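Local atomic coordinates of exotoxin 3, putative (Staphylococcus aureus subsp. aureus COL, PDB entry 4RH6), a protein that probably acts as a secreted virulence factor of the superantigen-like family that cleaves host collagens and cytokines by proteolysis. Residues A[115-121]-A[133-139]. Numbering follows the deposited sequence.
Sequences YINTPIL and DFYYISK
A classic beta bulge, in which I116 and N117 both face I137, lies just beyond the open end of the antiparallel hairpin of strands 120-124 and 130-134 in the beta-grasp domain, where the two chains still run side by side. Two backbone bonds define it: I116 N donates to I137 O at 2.9 Å, and I137 N returns a bond to N117 O. Farther along, Y135 N reaches P119 O at 3.0 Å, the straightest of the cross-segment bonds with 162° at the hydrogen. Where proline has no N-H to give, T118 CA makes a C-H...O contact with Y135 O at 3.4 Å. On one side of the ribbon, the Y115 ring lies against Y136, whose CB sits 3.8 Å from the ring centroid and 16° off the normal, a CH-pi contact; the two ring planes are inclined at 39°. T118 CG2 meets the edge of the Y136 ring at CD1, 3.6 Å away. The other side turns inward: Y135 packs on L147 and L151 of helix 144-159, and P119 on I203. N117 ND2 ties the bulge to G200 O and I203 O. On this same inward side, P119 CD meets the CG1 branch of the buried I137 at 3.8 Å, the two side chains crossing at about a right angle.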
loop_
_atom_site.group_PDB
_atom_site.type_symbol
_atom_site.label_atom_id
_atom_site.label_comp_id
_atom_site.label_asym_id
_atom_site.label_seq_id
_atom_site.Cartn_x
_atom_site.Cartn_y
_atom_site.Cartn_z
ATOM N N TYR A 115 -14.826 -10.870 -5.042
ATOM C CA TYR A 115 -14.006 -9.693 -5.267
ATOM C C TYR A 115 -14.889 -8.618 -5.862
ATOM O O TYR A 115 -15.848 -8.906 -6.561
ATOM C CB TYR A 115 -12.793 -9.972 -6.168
ATOM C CG TYR A 115 -11.756 -10.899 -5.546
ATOM C CD1 TYR A 115 -10.861 -10.429 -4.578
ATOM C CD2 TYR A 115 -11.652 -12.228 -5.935
ATOM C CE1 TYR A 115 -9.906 -11.263 -4.014
ATOM C CE2 TYR A 115 -10.699 -13.066 -5.373
ATOM C CZ TYR A 115 -9.825 -12.580 -4.418
ATOM O OH TYR A 115 -8.888 -13.420 -3.856
ATOM N N ILE A 116 -14.572 -7.372 -5.559
ATOM C CA ILE A 116 -15.364 -6.247 -6.036
ATOM C C ILE A 116 -15.041 -5.883 -7.471
ATOM O O ILE A 116 -15.927 -5.562 -8.246
ATOM C CB ILE A 116 -15.070 -4.965 -5.207
ATOM C CG1 ILE A 116 -15.118 -5.232 -3.699
ATOM C CG2 ILE A 116 -16.007 -3.829 -5.610
ATOM C CD1 ILE A 116 -14.797 -3.991 -2.888
ATOM N N ASN A 117 -13.756 -5.908 -7.802
ATOM C CA ASN A 117 -13.278 -5.504 -9.110
ATOM C C ASN A 117 -12.047 -6.351 -9.441
ATOM O O ASN A 117 -11.261 -6.668 -8.556
ATOM C CB ASN A 117 -12.919 -4.005 -9.038
ATOM C CG ASN A 117 -12.578 -3.395 -10.386
ATOM O OD1 ASN A 117 -12.934 -3.925 -11.435
ATOM N ND2 ASN A 117 -11.894 -2.245 -10.356
ATOM N N THR A 118 -11.890 -6.741 -10.696
ATOM C CA THR A 118 -10.730 -7.525 -11.102
ATOM C C THR A 118 -10.154 -6.895 -12.369
ATOM O O THR A 118 -10.245 -7.465 -13.454
ATOM C CB THR A 118 -11.085 -8.995 -11.363
ATOM O OG1 THR A 118 -11.915 -9.091 -12.521
ATOM C CG2 THR A 118 -11.816 -9.593 -10.186
ATOM N N PRO A 119 -9.563 -5.702 -12.233
ATOM C CA PRO A 119 -8.984 -5.034 -13.385
ATOM C C PRO A 119 -7.841 -5.817 -14.028
ATOM O O PRO A 119 -7.220 -6.655 -13.388
ATOM C CB PRO A 119 -8.446 -3.717 -12.792
ATOM C CG PRO A 119 -8.259 -3.993 -11.341
ATOM C CD PRO A 119 -9.375 -4.926 -10.993
ATOM N N ILE A 120 -7.552 -5.499 -15.283
ATOM C CA ILE A 120 -6.475 -6.145 -16.028
ATOM C C ILE A 120 -5.111 -5.710 -15.484
ATOM O O ILE A 120 -4.928 -4.560 -15.089
ATOM C CB ILE A 120 -6.548 -5.786 -17.533
ATOM C CG1 ILE A 120 -7.866 -6.287 -18.137
ATOM C CG2 ILE A 120 -5.364 -6.381 -18.291
ATOM C CD1 ILE A 120 -8.068 -5.914 -19.592
ATOM N N LEU A 121 -4.162 -6.640 -15.477
ATOM C CA LEU A 121 -2.809 -6.375 -15.009
ATOM C C LEU A 121 -1.794 -6.800 -16.054
ATOM O O LEU A 121 -1.684 -7.986 -16.342
ATOM C CB LEU A 121 -2.548 -7.150 -13.718
ATOM C CG LEU A 121 -1.140 -7.046 -13.105
ATOM C CD1 LEU A 121 -0.779 -5.618 -12.717
ATOM C CD2 LEU A 121 -1.025 -7.956 -11.892
ATOM N N ASP A 133 -2.883 -10.893 -17.023
ATOM C CA ASP A 133 -3.432 -11.383 -15.740
ATOM C C ASP A 133 -4.319 -10.277 -15.137
ATOM O O ASP A 133 -4.564 -9.264 -15.783
ATOM C CB ASP A 133 -2.277 -11.711 -14.796
ATOM C CG ASP A 133 -2.701 -12.540 -13.588
ATOM O OD1 ASP A 133 -3.895 -12.902 -13.476
ATOM O OD2 ASP A 133 -1.816 -12.839 -12.753
ATOM N N PHE A 134 -4.819 -10.481 -13.919
ATOM C CA PHE A 134 -5.652 -9.491 -13.250
ATOM C C PHE A 134 -5.150 -9.203 -11.835
ATOM O O PHE A 134 -4.415 -9.999 -11.257
ATOM C CB PHE A 134 -7.090 -10.000 -13.113
ATOM C CG PHE A 134 -7.683 -10.515 -14.379
ATOM C CD1 PHE A 134 -8.201 -9.644 -15.316
ATOM C CD2 PHE A 134 -7.760 -11.875 -14.614
ATOM C CE1 PHE A 134 -8.760 -10.117 -16.489
ATOM C CE2 PHE A 134 -8.316 -12.361 -15.785
ATOM C CZ PHE A 134 -8.819 -11.480 -16.725
ATOM N N TYR A 135 -5.564 -8.058 -11.293
ATOM C CA TYR A 135 -5.261 -7.667 -9.919
ATOM C C TYR A 135 -6.607 -7.815 -9.219
ATOM O O TYR A 135 -7.624 -7.346 -9.720
ATOM C CB TYR A 135 -4.737 -6.236 -9.832
ATOM C CG TYR A 135 -4.311 -5.859 -8.437
ATOM C CD1 TYR A 135 -5.243 -5.406 -7.509
ATOM C CD2 TYR A 135 -2.982 -5.971 -8.035
ATOM C CE1 TYR A 135 -4.865 -5.065 -6.222
ATOM C CE2 TYR A 135 -2.595 -5.639 -6.748
ATOM C CZ TYR A 135 -3.547 -5.183 -5.848
ATOM O OH TYR A 135 -3.194 -4.861 -4.564
ATOM N N TYR A 136 -6.631 -8.480 -8.076
ATOM C CA TYR A 136 -7.902 -8.756 -7.393
ATOM C C TYR A 136 -8.212 -7.810 -6.260
ATOM O O TYR A 136 -7.584 -7.868 -5.216
ATOM C CB TYR A 136 -7.925 -10.214 -6.942
ATOM C CG TYR A 136 -7.804 -11.154 -8.125
ATOM C CD1 TYR A 136 -8.905 -11.401 -8.945
ATOM C CD2 TYR A 136 -6.599 -11.781 -8.442
ATOM C CE1 TYR A 136 -8.812 -12.254 -10.035
ATOM C CE2 TYR A 136 -6.494 -12.633 -9.534
ATOM C CZ TYR A 136 -7.604 -12.868 -10.327
ATOM O OH TYR A 136 -7.538 -13.717 -11.420
ATOM N N ILE A 137 -9.209 -6.955 -6.495
ATOM C CA ILE A 137 -9.646 -5.933 -5.549
ATOM C C ILE A 137 -10.739 -6.423 -4.609
ATOM O O ILE A 137 -11.818 -6.854 -5.019
ATOM C CB ILE A 137 -10.192 -4.703 -6.285
ATOM C CG1 ILE A 137 -9.150 -4.146 -7.264
ATOM C CG2 ILE A 137 -10.606 -3.628 -5.291
ATOM C CD1 ILE A 137 -7.899 -3.582 -6.608
ATOM N N SER A 138 -10.438 -6.307 -3.331
ATOM C CA SER A 138 -11.304 -6.720 -2.257
ATOM C C SER A 138 -11.614 -5.546 -1.336
ATOM O O SER A 138 -12.114 -5.724 -0.229
ATOM C CB SER A 138 -10.533 -7.771 -1.485
ATOM O OG SER A 138 -11.187 -8.087 -0.305
ATOM N N LYS A 139 -11.327 -4.338 -1.815
ATOM C CA LYS A 139 -11.471 -3.133 -1.023
ATOM C C LYS A 139 -12.013 -1.910 -1.767
ATOM O O LYS A 139 -11.548 -1.584 -2.850
ATOM C CB LYS A 139 -10.101 -2.778 -0.464
ATOM C CG LYS A 139 -9.562 -3.743 0.597
ATOM C CD LYS A 139 -8.613 -3.030 1.536
ATOM C CE LYS A 139 -9.367 -1.937 2.271
ATOM N NZ LYS A 139 -8.468 -0.982 2.939
#